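Local structure of extracellular solute-binding protein, family 7 (Colwellia psychrerythraea, 4PET) at residues F82-Q87 against D138-M143; M106-V111 against A122-G127; A117-A122 against H337-W342. The protein binds pyruvate together with a calcium ion and probably serves as the periplasmic solute-binding component of a TRAP transport system. All coordinates share one frame; numbering follows the deposited sequence.

Interaction 1: F82-Q87 against D138-M143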
ATOM      1  N   PHE A  82     -27.999  -4.572  -9.551  1.00 21.63           N
ATOM      2  CA  PHE A  82     -28.502  -5.020  -8.257  1.00 20.41           C
ATOM      3  C   PHE A  82     -28.443  -3.889  -7.215  1.00 16.29           C
ATOM      4  O   PHE A  82     -29.380  -3.699  -6.435  1.00 22.59           O
ATOM      5  CB  PHE A  82     -27.655  -6.184  -7.722  1.00 17.18           C
ATOM      6  CG  PHE A  82     -27.955  -7.542  -8.334  1.00 16.92           C
ATOM      7  CD1 PHE A  82     -29.240  -7.913  -8.680  1.00 20.47           C
ATOM      8  CD2 PHE A  82     -26.941  -8.471  -8.485  1.00 24.16           C
ATOM      9  CE1 PHE A  82     -29.502  -9.172  -9.197  1.00 23.33           C
ATOM     10  CE2 PHE A  82     -27.194  -9.731  -9.001  1.00 17.35           C
ATOM     11  CZ  PHE A  82     -28.468 -10.085  -9.361  1.00 19.24           C
ATOM     12  N   VAL A  83     -27.326  -3.182  -7.190  1.00 22.01           N
ATOM     13  CA  VAL A  83     -27.121  -2.095  -6.239  1.00 15.18           C
ATOM     14  C   VAL A  83     -27.868  -0.796  -6.632  1.00 17.67           C
ATOM     15  O   VAL A  83     -28.475  -0.169  -5.788  1.00 22.31           O
ATOM     16  CB  VAL A  83     -25.660  -1.801  -6.053  1.00 17.68           C
ATOM     17  CG1 VAL A  83     -25.501  -0.671  -4.997  1.00 20.20           C
ATOM     18  CG2 VAL A  83     -24.925  -3.047  -5.594  1.00 20.58           C
ATOM     19  N   LYS A  84     -27.882  -0.430  -7.913  1.00 21.20           N
ATOM     20  CA  LYS A  84     -28.691   0.698  -8.370  1.00 25.93           C
ATOM     21  C   LYS A  84     -30.159   0.557  -7.967  1.00 29.78           C
ATOM     22  O   LYS A  84     -30.789   1.505  -7.485  1.00 28.74           O
ATOM     23  CB  LYS A  84     -28.619   0.812  -9.891  1.00 23.13           C
ATOM     24  CG  LYS A  84     -29.301   2.058 -10.452  1.00 27.18           C
ATOM     25  CD  LYS A  84     -28.734   2.461 -11.817  1.00 33.59           C
ATOM     26  CE  LYS A  84     -28.933   1.379 -12.886  1.00 41.68           C
ATOM     27  NZ  LYS A  84     -30.310   1.330 -13.510  1.00 47.39           N
ATOM     28  N   SER A  85     -30.712  -0.624  -8.178  1.00 21.57           N
ATOM     29  CA  SER A  85     -32.134  -0.839  -7.900  1.00 25.87           C
ATOM     30  C   SER A  85     -32.400  -0.957  -6.400  1.00 26.98           C
ATOM     31  O   SER A  85     -33.525  -0.785  -5.959  1.00 27.57           O
ATOM     32  CB  SER A  85     -32.613  -2.111  -8.576  1.00 27.26           C
ATOM     33  OG  SER A  85     -32.100  -3.240  -7.894  1.00 27.10           O
ATOM     34  N   GLY A  86     -31.355  -1.264  -5.632  1.00 24.24           N
ATOM     35  CA  GLY A  86     -31.496  -1.529  -4.217  1.00 27.71           C
ATOM     36  C   GLY A  86     -31.990  -2.936  -3.889  1.00 28.33           C
ATOM     37  O   GLY A  86     -32.231  -3.254  -2.718  1.00 25.07           O
ATOM     38  N   GLN A  87     -32.153  -3.795  -4.898  1.00 23.06           N
ATOM     39  CA  GLN A  87     -32.413  -5.197  -4.593  1.00 25.76           C
ATOM     40  C   GLN A  87     -31.310  -5.744  -3.663  1.00 22.44           C
ATOM     41  O   GLN A  87     -31.566  -6.556  -2.772  1.00 26.04           O
ATOM     42  CB  GLN A  87     -32.463  -6.005  -5.862  1.00 29.57           C
ATOM     43  CG  GLN A  87     -32.396  -7.474  -5.614  1.00 32.65           C
ATOM     44  CD  GLN A  87     -32.673  -8.252  -6.882  1.00 39.66           C
ATOM     45  OE1 GLN A  87     -32.871  -7.668  -7.970  1.00 35.24           O
ATOM     46  NE2 GLN A  87     -32.681  -9.580  -6.758  1.00 36.88           N
ATOM     47  N   ASP A 138     -22.643   9.091  -8.632  1.00 17.61           N
ATOM     48  CA  ASP A 138     -23.804   9.735  -7.986  1.00 23.90           C
ATOM     49  C   ASP A 138     -25.009   9.761  -8.886  1.00 24.74           C
ATOM     50  O   ASP A 138     -26.145   9.732  -8.408  1.00 20.74           O
ATOM     51  CB  ASP A 138     -23.540  11.195  -7.582  1.00 19.88           C
ATOM     52  CG  ASP A 138     -22.945  11.328  -6.170  1.00 30.76           C
ATOM     53  OD1 ASP A 138     -22.849  10.306  -5.446  1.00 26.89           O
ATOM     54  OD2 ASP A 138     -22.580  12.474  -5.785  1.00 27.18           O
ATOM     55  N   GLN A 139     -24.765   9.891 -10.178  1.00 21.71           N
ATOM     56  CA  GLN A 139     -25.864   9.955 -11.132  1.00 25.60           C
ATOM     57  C   GLN A 139     -26.715   8.688 -11.073  1.00 21.47           C
ATOM     58  O   GLN A 139     -27.872   8.715 -11.464  1.00 22.59           O
ATOM     59  CB  GLN A 139     -25.325  10.186 -12.542  1.00 23.64           C
ATOM     60  CG  GLN A 139     -24.562   9.021 -13.095  1.00 27.22           C
ATOM     61  CD  GLN A 139     -23.978   9.326 -14.450  1.00 31.34           C
ATOM     62  OE1 GLN A 139     -24.702   9.363 -15.454  1.00 32.49           O
ATOM     63  NE2 GLN A 139     -22.661   9.555 -14.496  1.00 25.95           N
ATOM     64  N   TYR A 140     -26.155   7.586 -10.574  1.00 18.95           N
ATOM     65  CA  TYR A 140     -26.888   6.319 -10.499  1.00 17.89           C
ATOM     66  C   TYR A 140     -27.472   6.035  -9.122  1.00 22.85           C
ATOM     67  O   TYR A 140     -28.121   4.998  -8.918  1.00 23.54           O
ATOM     68  CB  TYR A 140     -25.981   5.162 -10.922  1.00 18.94           C
ATOM     69  CG  TYR A 140     -25.395   5.387 -12.270  1.00 17.01           C
ATOM     70  CD1 TYR A 140     -26.201   5.384 -13.411  1.00 20.55           C
ATOM     71  CD2 TYR A 140     -24.045   5.589 -12.425  1.00 18.08           C
ATOM     72  CE1 TYR A 140     -25.677   5.608 -14.655  1.00 17.60           C
ATOM     73  CE2 TYR A 140     -23.513   5.822 -13.668  1.00 23.28           C
ATOM     74  CZ  TYR A 140     -24.339   5.834 -14.775  1.00 20.24           C
ATOM     75  OH  TYR A 140     -23.779   6.058 -15.995  1.00 24.03           O
ATOM     76  N   GLY A 141     -27.240   6.939  -8.177  1.00 23.20           N
ATOM     77  CA  GLY A 141     -27.614   6.692  -6.799  1.00 21.94           C
ATOM     78  C   GLY A 141     -26.771   5.550  -6.216  1.00 19.51           C
ATOM     79  O   GLY A 141     -27.210   4.811  -5.315  1.00 18.98           O
ATOM     80  N   ILE A 142     -25.557   5.430  -6.729  1.00 17.16           N
ATOM     81  CA  ILE A 142     -24.583   4.457  -6.239  1.00 17.48           C
ATOM     82  C   ILE A 142     -23.349   5.185  -5.639  1.00 22.56           C
ATOM     83  O   ILE A 142     -22.846   6.164  -6.200  1.00 21.72           O
ATOM     84  CB  ILE A 142     -24.095   3.573  -7.372  1.00 18.89           C
ATOM     85  CG1 ILE A 142     -25.198   2.597  -7.828  1.00 19.39           C
ATOM     86  CG2 ILE A 142     -22.859   2.752  -6.939  1.00 20.98           C
ATOM     87  CD1 ILE A 142     -24.853   1.924  -9.128  1.00 19.03           C
HETATM   88  N   MSE A 143     -22.893   4.691  -4.499  1.00 17.05           N
HETATM   89  CA  MSE A 143     -21.646   5.142  -3.884  1.00 17.53           C
HETATM   90  C   MSE A 143     -20.641   4.054  -4.176  1.00 19.18           C
HETATM   91  O   MSE A 143     -20.926   2.853  -3.999  1.00 21.67           O
HETATM   92  CB  MSE A 143     -21.798   5.340  -2.369  1.00 17.67           C
HETATM   93  CG  MSE A 143     -22.960   6.215  -1.917  1.00 22.16           C
HETATM   94 SE   MSE A 143     -23.338   5.923  -0.011  0.86 24.03          SE
HETATM   95  CE  MSE A 143     -22.009   7.078   0.786  1.00 24.71           C
TER
HETATM   96  O   HOH W   1     -30.248   4.091  -7.207  1.00 30.88           O
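The last turn of helix 79-85 lies against the start of strand 142-149, with the CA atoms of Lys84 and Ile142 6.0 Å apart. This is helix-on-sheet packing at an outermost strand of the five-stranded mixed sheet, in the periplasmic solute-binding fold of family 7. Ile142 packs against the helix end. Its CD1 meets CB of Lys84 at 4.0 Å, and its CG1 approaches CG1 of Val83 at 4.3 Å. With CG1 anti to the carbonyl carbon (chi1 -71°), the longer branch of Ile142 is carried to the helix. Val83 and Ile142 both also touch Met244 of the neighbouring strand 240-246. Cutting Ile142 back to an alanine would probably leave a gap beside Val83 and the base of the Lys84 side chain. The aliphatic part of Lys84 runs on past Tyr140, its CD 4.0 Å from Tyr140 CB and oblique to the ring. The Tyr140 hydroxyl is hydrogen-bonded elsewhere, to Asn102. Just before the strand, Gly141 turns the chain with a positive phi. A single water joins the two backbones, donating to Lys84 O at 2.7 Å and to Tyr140 O at 2.9 Å.

Interaction 2: M106-V111 against A122-G127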
HETATM    1  N   MSE A 106     -14.427   2.839 -16.388  1.00 20.25           N
HETATM    2  CA  MSE A 106     -13.179   2.085 -16.607  1.00 21.33           C
HETATM    3  C   MSE A 106     -11.975   2.599 -15.808  1.00 19.09           C
HETATM    4  O   MSE A 106     -11.150   1.816 -15.345  1.00 19.70           O
HETATM    5  CB  MSE A 106     -12.789   2.123 -18.089  1.00 19.36           C
HETATM    6  CG  MSE A 106     -13.685   1.297 -19.001  1.00 23.22           C
HETATM    7 SE   MSE A 106     -12.917   1.195 -20.790  0.81 25.42          SE
HETATM    8  CE  MSE A 106     -13.180   3.038 -21.374  1.00 37.49           C
ATOM      9  N   PHE A 107     -11.882   3.912 -15.657  1.00 19.16           N
ATOM     10  CA  PHE A 107     -10.648   4.541 -15.208  1.00 22.55           C
ATOM     11  C   PHE A 107     -10.428   4.485 -13.688  1.00 22.20           C
ATOM     12  O   PHE A 107      -9.332   4.767 -13.234  1.00 25.31           O
ATOM     13  CB  PHE A 107     -10.549   5.969 -15.773  1.00 26.59           C
ATOM     14  CG  PHE A 107     -10.855   6.026 -17.251  1.00 27.84           C
ATOM     15  CD1 PHE A 107     -10.028   5.402 -18.166  1.00 23.02           C
ATOM     16  CD2 PHE A 107     -12.008   6.635 -17.713  1.00 27.79           C
ATOM     17  CE1 PHE A 107     -10.311   5.415 -19.498  1.00 25.64           C
ATOM     18  CE2 PHE A 107     -12.317   6.638 -19.065  1.00 28.57           C
ATOM     19  CZ  PHE A 107     -11.478   6.041 -19.949  1.00 24.71           C
ATOM     20  N   PHE A 108     -11.447   4.073 -12.920  1.00 20.02           N
ATOM     21  CA  PHE A 108     -11.328   3.946 -11.480  1.00 18.54           C
ATOM     22  C   PHE A 108     -10.828   2.566 -11.029  1.00 26.14           C
ATOM     23  O   PHE A 108     -10.634   2.342  -9.838  1.00 23.92           O
ATOM     24  CB  PHE A 108     -12.647   4.317 -10.799  1.00 15.03           C
ATOM     25  CG  PHE A 108     -13.107   5.708 -11.175  1.00 13.79           C
ATOM     26  CD1 PHE A 108     -12.520   6.825 -10.571  1.00 21.96           C
ATOM     27  CD2 PHE A 108     -14.033   5.905 -12.190  1.00 20.65           C
ATOM     28  CE1 PHE A 108     -12.894   8.115 -10.926  1.00 22.09           C
ATOM     29  CE2 PHE A 108     -14.419   7.197 -12.556  1.00 22.18           C
ATOM     30  CZ  PHE A 108     -13.853   8.305 -11.925  1.00 22.21           C
ATOM     31  N   THR A 109     -10.627   1.661 -11.987  1.00 18.39           N
ATOM     32  CA  THR A 109     -10.126   0.345 -11.698  1.00 13.58           C
ATOM     33  C   THR A 109      -8.610   0.338 -11.896  1.00 14.94           C
ATOM     34  O   THR A 109      -7.860   0.160 -10.934  1.00 17.68           O
ATOM     35  CB  THR A 109     -10.761  -0.704 -12.561  1.00 14.64           C
ATOM     36  OG1 THR A 109     -12.161  -0.777 -12.270  1.00 17.47           O
ATOM     37  CG2 THR A 109     -10.141  -2.038 -12.240  1.00 17.54           C
ATOM     38  N   THR A 110      -8.177   0.617 -13.128  1.00 19.55           N
ATOM     39  CA  THR A 110      -6.757   0.829 -13.468  1.00 18.95           C
ATOM     40  C   THR A 110      -6.734   1.248 -14.938  1.00 20.45           C
ATOM     41  O   THR A 110      -7.777   1.204 -15.604  1.00 22.15           O
ATOM     42  CB  THR A 110      -5.915  -0.450 -13.253  1.00 22.63           C
ATOM     43  OG1 THR A 110      -4.510  -0.160 -13.396  1.00 22.70           O
ATOM     44  CG2 THR A 110      -6.321  -1.523 -14.251  1.00 30.68           C
ATOM     45  N   VAL A 111      -5.580   1.697 -15.432  1.00 25.31           N
ATOM     46  CA  VAL A 111      -5.388   1.919 -16.869  1.00 23.92           C
ATOM     47  C   VAL A 111      -4.015   1.423 -17.336  1.00 20.22           C
ATOM     48  O   VAL A 111      -3.034   1.463 -16.580  1.00 18.31           O
ATOM     49  CB  VAL A 111      -5.544   3.404 -17.291  1.00 25.63           C
ATOM     50  CG1 VAL A 111      -6.853   3.971 -16.753  1.00 28.41           C
ATOM     51  CG2 VAL A 111      -4.405   4.236 -16.786  1.00 28.65           C
ATOM     52  N   ALA A 122      -2.701   6.947  -3.244  1.00 17.41           N
ATOM     53  CA  ALA A 122      -2.448   8.358  -3.068  1.00 23.24           C
ATOM     54  C   ALA A 122      -3.421   9.143  -3.926  1.00 20.54           C
ATOM     55  O   ALA A 122      -4.007  10.165  -3.488  1.00 21.30           O
ATOM     56  CB  ALA A 122      -1.017   8.684  -3.469  1.00 16.51           C
ATOM     57  N   TRP A 123      -3.570   8.691  -5.157  1.00 19.96           N
ATOM     58  CA  TRP A 123      -4.437   9.384  -6.093  1.00 21.09           C
ATOM     59  C   TRP A 123      -5.878   9.376  -5.593  1.00 21.69           C
ATOM     60  O   TRP A 123      -6.512  10.442  -5.580  1.00 22.26           O
ATOM     61  CB  TRP A 123      -4.367   8.779  -7.497  1.00 15.59           C
ATOM     62  CG  TRP A 123      -5.350   9.414  -8.443  1.00 17.09           C
ATOM     63  CD1 TRP A 123      -5.254  10.643  -9.003  1.00 21.18           C
ATOM     64  CD2 TRP A 123      -6.595   8.851  -8.925  1.00 19.32           C
ATOM     65  NE1 TRP A 123      -6.361  10.902  -9.786  1.00 24.01           N
ATOM     66  CE2 TRP A 123      -7.194   9.816  -9.759  1.00 20.21           C
ATOM     67  CE3 TRP A 123      -7.250   7.640  -8.727  1.00 16.55           C
ATOM     68  CZ2 TRP A 123      -8.407   9.591 -10.419  1.00 27.34           C
ATOM     69  CZ3 TRP A 123      -8.472   7.423  -9.360  1.00 18.88           C
ATOM     70  CH2 TRP A 123      -9.036   8.390 -10.202  1.00 20.39           C
ATOM     71  N   PHE A 124      -6.372   8.210  -5.147  1.00 19.04           N
ATOM     72  CA  PHE A 124      -7.750   8.067  -4.643  1.00 22.68           C
ATOM     73  C   PHE A 124      -8.044   8.940  -3.435  1.00 20.51           C
ATOM     74  O   PHE A 124      -8.979   9.701  -3.436  1.00 20.92           O
ATOM     75  CB  PHE A 124      -8.108   6.627  -4.233  1.00 20.97           C
ATOM     76  CG  PHE A 124      -8.696   5.813  -5.327  1.00 21.49           C
ATOM     77  CD1 PHE A 124      -9.923   6.157  -5.899  1.00 21.03           C
ATOM     78  CD2 PHE A 124      -8.013   4.696  -5.816  1.00 26.94           C
ATOM     79  CE1 PHE A 124     -10.458   5.406  -6.944  1.00 32.06           C
ATOM     80  CE2 PHE A 124      -8.558   3.923  -6.852  1.00 33.82           C
ATOM     81  CZ  PHE A 124      -9.775   4.275  -7.414  1.00 31.21           C
ATOM     82  N   TYR A 125      -7.233   8.790  -2.399  1.00 17.58           N
ATOM     83  CA  TYR A 125      -7.493   9.385  -1.119  1.00 20.15           C
ATOM     84  C   TYR A 125      -6.998  10.833  -0.938  1.00 24.26           C
ATOM     85  O   TYR A 125      -7.489  11.548  -0.074  1.00 22.42           O
ATOM     86  CB  TYR A 125      -6.889   8.446  -0.070  1.00 21.53           C
ATOM     87  CG  TYR A 125      -7.681   7.167   0.069  1.00 27.71           C
ATOM     88  CD1 TYR A 125      -9.031   7.215   0.417  1.00 29.37           C
ATOM     89  CD2 TYR A 125      -7.105   5.916  -0.144  1.00 22.80           C
ATOM     90  CE1 TYR A 125      -9.787   6.057   0.559  1.00 27.12           C
ATOM     91  CE2 TYR A 125      -7.875   4.727  -0.006  1.00 24.37           C
ATOM     92  CZ  TYR A 125      -9.213   4.826   0.353  1.00 23.83           C
ATOM     93  OH  TYR A 125     -10.001   3.710   0.538  1.00 28.52           O
ATOM     94  N   TYR A 126      -6.048  11.265  -1.759  1.00 21.77           N
ATOM     95  CA  TYR A 126      -5.451  12.572  -1.617  1.00 19.29           C
ATOM     96  C   TYR A 126      -5.324  13.340  -2.927  1.00 24.00           C
ATOM     97  O   TYR A 126      -5.078  14.526  -2.908  1.00 29.86           O
ATOM     98  CB  TYR A 126      -4.065  12.462  -0.927  1.00 20.79           C
ATOM     99  CG  TYR A 126      -4.192  11.994   0.495  1.00 23.12           C
ATOM    100  CD1 TYR A 126      -4.489  12.894   1.517  1.00 29.46           C
ATOM    101  CD2 TYR A 126      -4.107  10.643   0.811  1.00 25.34           C
ATOM    102  CE1 TYR A 126      -4.645  12.473   2.825  1.00 23.91           C
ATOM    103  CE2 TYR A 126      -4.253  10.210   2.125  1.00 22.97           C
ATOM    104  CZ  TYR A 126      -4.532  11.127   3.116  1.00 24.83           C
ATOM    105  OH  TYR A 126      -4.720  10.714   4.402  1.00 27.06           O
ATOM    106  N   GLY A 127      -5.464  12.677  -4.059  1.00 20.54           N
ATOM    107  CA  GLY A 127      -5.220  13.341  -5.323  1.00 22.08           C
ATOM    108  C   GLY A 127      -6.493  13.656  -6.062  1.00 23.54           C
ATOM    109  O   GLY A 127      -6.454  14.087  -7.222  1.00 27.24           O
TER
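Phe108 meets two aromatic residues of helix 117-126, Trp123 and Phe124, and these three residues make nearly all of the contact. The Phe108 ring offers its CD1 side to the indole. Its CD1 is 3.8 Å from CH2 of Trp123, and it comes in at the edge of the indole, near the indole plane. The two side chains cross at about a right angle. Trp123 reaches across because its CG is anti to the backbone N (chi1 175°), which brings CH2 of the six-membered ring up to Phe108. At the other end of the indole, NE1 is hydrogen-bonded to Ser331 OG of helix 323-353.

Phe124 comes in beside Trp123. Its edge is turned to the backbone of Phe108, and CZ stands 3.2 Å from Phe108 O, with the oxygen in the plane of the ring. This points the weakly positive hydrogen on CZ at the carbonyl oxygen. CE1 of Phe124 is farther off, 4.4 Å from CD1 of Phe108 and near the plane of that ring. One face of Phe124 is covered by CZ3 of Trp123, 3.7 Å above the plane and offset toward the rim.

The contact is an aromatic cluster that packs the irregular 106-111 loop, which follows strand 90-93, against the helix. Helix 129-137 adds Leu132, Met133 and Val136 around Phe108, and Ile328 of helix 323-353 touches it as well. All three aromatic residues are buried. The side chain of Phe108 lies about 8 Å from that of Tyr96, which binds pyruvate. Next along the loop, Thr109 OG1 is hydrogen-bonded to Tyr96 N.

Interaction 3: A117-A122 against H337-W342; sequences ASEQHA and HQIRAW
Arg340 grips the carboxylate of Glu119 side-on in a bidentate salt bridge. Arg340 NE donates to Glu119 OE1 at 3.1 Å, and Arg340 NH2 donates to Glu119 OE2 at 3.0 Å. Both bonds are nearly straight, with angles at hydrogen of 174° and 175°. Each oxygen uses its syn lone pair, and the carboxylate and guanidinium planes are only 8° apart, so the pair lies almost flat. Arg340 is bent at chi2 and chi3, which brings the guanidinium edge against the carboxylate of Glu119, whose own chain is extended beyond CG. Each oxygen has a further partner. OE1 is hydrogen-bonded to Thr343 OG1 and OE2 to the backbone N of Ile116, while Arg340 NH2 is also hydrogen-bonded to Gly114 O. These bonds probably hold the carboxylate against turning and favour its charged form.

The contact is a helix-helix packing between helix 117-126 and the long C-terminal helix 323-353, closest at Glu119 and Ile339, whose CA atoms are 6.5 Å apart. Here Ile339 lies against the aliphatic part of Glu119. Its CG2 is 3.8 Å from Glu119 CB and 3.9 Å from Glu119 CG. Farther out, the second subunit packs on both helices, with its Tyr273 on Ser118 and its Ser280 on Trp342.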
ATOM      1  N   ALA A 117      -0.045   0.308  -7.438  1.00 21.15           N
ATOM      2  CA  ALA A 117      -1.045   0.354  -6.373  1.00 20.30           C
ATOM      3  C   ALA A 117      -0.792   1.474  -5.364  1.00 23.03           C
ATOM      4  O   ALA A 117      -1.718   2.190  -4.970  1.00 21.12           O
ATOM      5  CB  ALA A 117      -1.150  -0.993  -5.662  1.00 20.42           C
ATOM      6  N   SER A 118       0.455   1.624  -4.929  1.00 18.89           N
ATOM      7  CA  SER A 118       0.733   2.587  -3.872  1.00 22.41           C
ATOM      8  C   SER A 118       0.462   3.995  -4.394  1.00 23.97           C
ATOM      9  O   SER A 118       0.003   4.863  -3.664  1.00 22.92           O
ATOM     10  CB  SER A 118       2.171   2.459  -3.417  1.00 22.75           C
ATOM     11  OG  SER A 118       3.034   2.777  -4.500  1.00 24.71           O
ATOM     12  N   GLU A 119       0.734   4.208  -5.670  1.00 18.23           N
ATOM     13  CA  GLU A 119       0.441   5.493  -6.324  1.00 18.11           C
ATOM     14  C   GLU A 119      -1.054   5.741  -6.430  1.00 20.36           C
ATOM     15  O   GLU A 119      -1.546   6.849  -6.171  1.00 21.08           O
ATOM     16  CB  GLU A 119       1.063   5.518  -7.718  1.00 23.16           C
ATOM     17  CG  GLU A 119       2.585   5.376  -7.697  1.00 20.16           C
ATOM     18  CD  GLU A 119       3.201   5.327  -9.061  1.00 22.04           C
ATOM     19  OE1 GLU A 119       4.376   5.720  -9.192  1.00 25.14           O
ATOM     20  OE2 GLU A 119       2.542   4.858 -10.009  1.00 19.75           O
ATOM     21  N   GLN A 120      -1.786   4.719  -6.835  1.00 21.22           N
ATOM     22  CA  GLN A 120      -3.212   4.867  -7.064  1.00 21.96           C
ATOM     23  C   GLN A 120      -3.940   5.143  -5.746  1.00 24.60           C
ATOM     24  O   GLN A 120      -4.902   5.912  -5.715  1.00 21.65           O
ATOM     25  CB  GLN A 120      -3.774   3.654  -7.777  1.00 28.83           C
ATOM     26  CG  GLN A 120      -5.197   3.840  -8.256  1.00 30.84           C
ATOM     27  CD  GLN A 120      -5.791   2.517  -8.659  1.00 39.03           C
ATOM     28  OE1 GLN A 120      -5.675   1.527  -7.931  1.00 38.92           O
ATOM     29  NE2 GLN A 120      -6.386   2.474  -9.827  1.00 45.09           N
ATOM     30  N   HIS A 121      -3.436   4.609  -4.639  1.00 20.98           N
ATOM     31  CA  HIS A 121      -4.053   4.915  -3.363  1.00 22.83           C
ATOM     32  C   HIS A 121      -3.879   6.397  -2.982  1.00 21.33           C
ATOM     33  O   HIS A 121      -4.804   7.019  -2.495  1.00 19.77           O
ATOM     34  CB  HIS A 121      -3.490   3.994  -2.290  1.00 21.50           C
ATOM     35  CG  HIS A 121      -3.922   2.571  -2.459  1.00 32.51           C
ATOM     36  ND1 HIS A 121      -3.247   1.510  -1.892  1.00 29.67           N
ATOM     37  CD2 HIS A 121      -4.978   2.040  -3.119  1.00 29.57           C
ATOM     38  CE1 HIS A 121      -3.867   0.386  -2.203  1.00 31.64           C
ATOM     39  NE2 HIS A 121      -4.920   0.680  -2.949  1.00 33.33           N
ATOM     40  N   ALA A 122      -2.701   6.947  -3.244  1.00 17.41           N
ATOM     41  CA  ALA A 122      -2.448   8.358  -3.068  1.00 23.24           C
ATOM     42  C   ALA A 122      -3.421   9.143  -3.926  1.00 20.54           C
ATOM     43  O   ALA A 122      -4.007  10.165  -3.488  1.00 21.30           O
ATOM     44  CB  ALA A 122      -1.017   8.684  -3.469  1.00 16.51           C
ATOM     45  N   HIS A 337       2.267  11.630 -13.552  1.00 20.73           N
ATOM     46  CA  HIS A 337       3.537  12.302 -13.825  1.00 26.67           C
ATOM     47  C   HIS A 337       4.211  12.764 -12.516  1.00 27.57           C
ATOM     48  O   HIS A 337       5.447  12.666 -12.347  1.00 25.20           O
ATOM     49  CB  HIS A 337       3.315  13.475 -14.792  1.00 32.19           C
ATOM     50  CG  HIS A 337       4.524  14.333 -15.006  1.00 52.18           C
ATOM     51  ND1 HIS A 337       5.585  13.945 -15.801  1.00 63.61           N
ATOM     52  CD2 HIS A 337       4.844  15.560 -14.528  1.00 52.80           C
ATOM     53  CE1 HIS A 337       6.503  14.895 -15.804  1.00 58.26           C
ATOM     54  NE2 HIS A 337       6.076  15.889 -15.044  1.00 57.50           N
ATOM     55  N   GLN A 338       3.394  13.260 -11.590  1.00 25.41           N
ATOM     56  CA  GLN A 338       3.897  13.837 -10.357  1.00 32.16           C
ATOM     57  C   GLN A 338       4.388  12.784  -9.384  1.00 27.04           C
ATOM     58  O   GLN A 338       5.513  12.873  -8.876  1.00 27.35           O
ATOM     59  CB  GLN A 338       2.816  14.658  -9.689  1.00 25.65           C
ATOM     60  CG  GLN A 338       3.174  15.116  -8.297  1.00 28.54           C
ATOM     61  CD  GLN A 338       2.170  16.100  -7.766  1.00 33.40           C
ATOM     62  OE1 GLN A 338       1.371  15.789  -6.871  1.00 33.72           O
ATOM     63  NE2 GLN A 338       2.186  17.290  -8.329  1.00 31.06           N
ATOM     64  N   ILE A 339       3.551  11.774  -9.151  1.00 28.45           N
ATOM     65  CA  ILE A 339       3.884  10.737  -8.173  1.00 27.41           C
ATOM     66  C   ILE A 339       4.950   9.753  -8.709  1.00 23.31           C
ATOM     67  O   ILE A 339       5.793   9.299  -7.945  1.00 25.46           O
ATOM     68  CB  ILE A 339       2.606   9.994  -7.691  1.00 21.10           C
ATOM     69  CG1 ILE A 339       2.878   9.214  -6.416  1.00 27.28           C
ATOM     70  CG2 ILE A 339       2.023   9.043  -8.791  1.00 20.14           C
ATOM     71  CD1 ILE A 339       3.138  10.082  -5.254  1.00 33.02           C
ATOM     72  N   ARG A 340       4.958   9.477 -10.013  1.00 23.83           N
ATOM     73  CA  ARG A 340       5.931   8.525 -10.565  1.00 27.33           C
ATOM     74  C   ARG A 340       7.339   9.030 -10.344  1.00 31.49           C
ATOM     75  O   ARG A 340       8.285   8.258 -10.154  1.00 29.74           O
ATOM     76  CB  ARG A 340       5.699   8.331 -12.061  1.00 26.66           C
ATOM     77  CG  ARG A 340       6.765   7.494 -12.792  1.00 28.09           C
ATOM     78  CD  ARG A 340       6.856   6.063 -12.273  1.00 23.26           C
ATOM     79  NE  ARG A 340       5.529   5.487 -12.083  1.00 27.87           N
ATOM     80  CZ  ARG A 340       4.855   4.830 -13.023  1.00 25.03           C
ATOM     81  NH1 ARG A 340       5.381   4.646 -14.222  1.00 28.27           N
ATOM     82  NH2 ARG A 340       3.651   4.337 -12.762  1.00 21.22           N
ATOM     83  N   ALA A 341       7.505  10.340 -10.375  1.00 23.12           N
ATOM     84  CA  ALA A 341       8.841  10.883 -10.150  1.00 26.43           C
ATOM     85  C   ALA A 341       9.342  10.451  -8.761  1.00 24.22           C
ATOM     86  O   ALA A 341      10.524  10.111  -8.577  1.00 26.03           O
ATOM     87  CB  ALA A 341       8.821  12.409 -10.299  1.00 27.89           C
ATOM     88  N   TRP A 342       8.450  10.444  -7.779  1.00 27.85           N
ATOM     89  CA  TRP A 342       8.821  10.061  -6.420  1.00 27.72           C
ATOM     90  C   TRP A 342       9.050   8.556  -6.298  1.00 26.47           C
ATOM     91  O   TRP A 342       9.951   8.095  -5.590  1.00 23.66           O
ATOM     92  CB  TRP A 342       7.725  10.478  -5.428  1.00 25.00           C
ATOM     93  CG  TRP A 342       7.902   9.850  -4.057  1.00 24.59           C
ATOM     94  CD1 TRP A 342       7.004   9.062  -3.393  1.00 28.39           C
ATOM     95  CD2 TRP A 342       9.064   9.930  -3.217  1.00 24.41           C
ATOM     96  NE1 TRP A 342       7.528   8.665  -2.192  1.00 27.09           N
ATOM     97  CE2 TRP A 342       8.795   9.174  -2.060  1.00 29.56           C
ATOM     98  CE3 TRP A 342      10.297  10.582  -3.325  1.00 24.16           C
ATOM     99  CZ2 TRP A 342       9.713   9.058  -1.010  1.00 28.20           C
ATOM    100  CZ3 TRP A 342      11.208  10.464  -2.289  1.00 26.46           C
ATOM    101  CH2 TRP A 342      10.921   9.703  -1.152  1.00 23.37           C
TER

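Interactions 2 and 3 both use helix 117-126 and share Ala122. Their centres are 10 Å apart. They meet where Gln120 NE2 lies 3.0 Å from Thr109 O, a probable hydrogen bond. The helix thus carries aromatic residues to the 106-111 loop and a carboxylate to helix 323-353. Both contacts are buried, and segments of both touch the second subunit. Interaction 1 is partly exposed. Its centre is about 20 Å from that of interaction 2 and 30 Å from that of interaction 3, and it touches neither. Its chemistry is mixed, with aliphatic packing and a bridging water, where interaction 2 is aromatic and interaction 3 is led by a salt bridge.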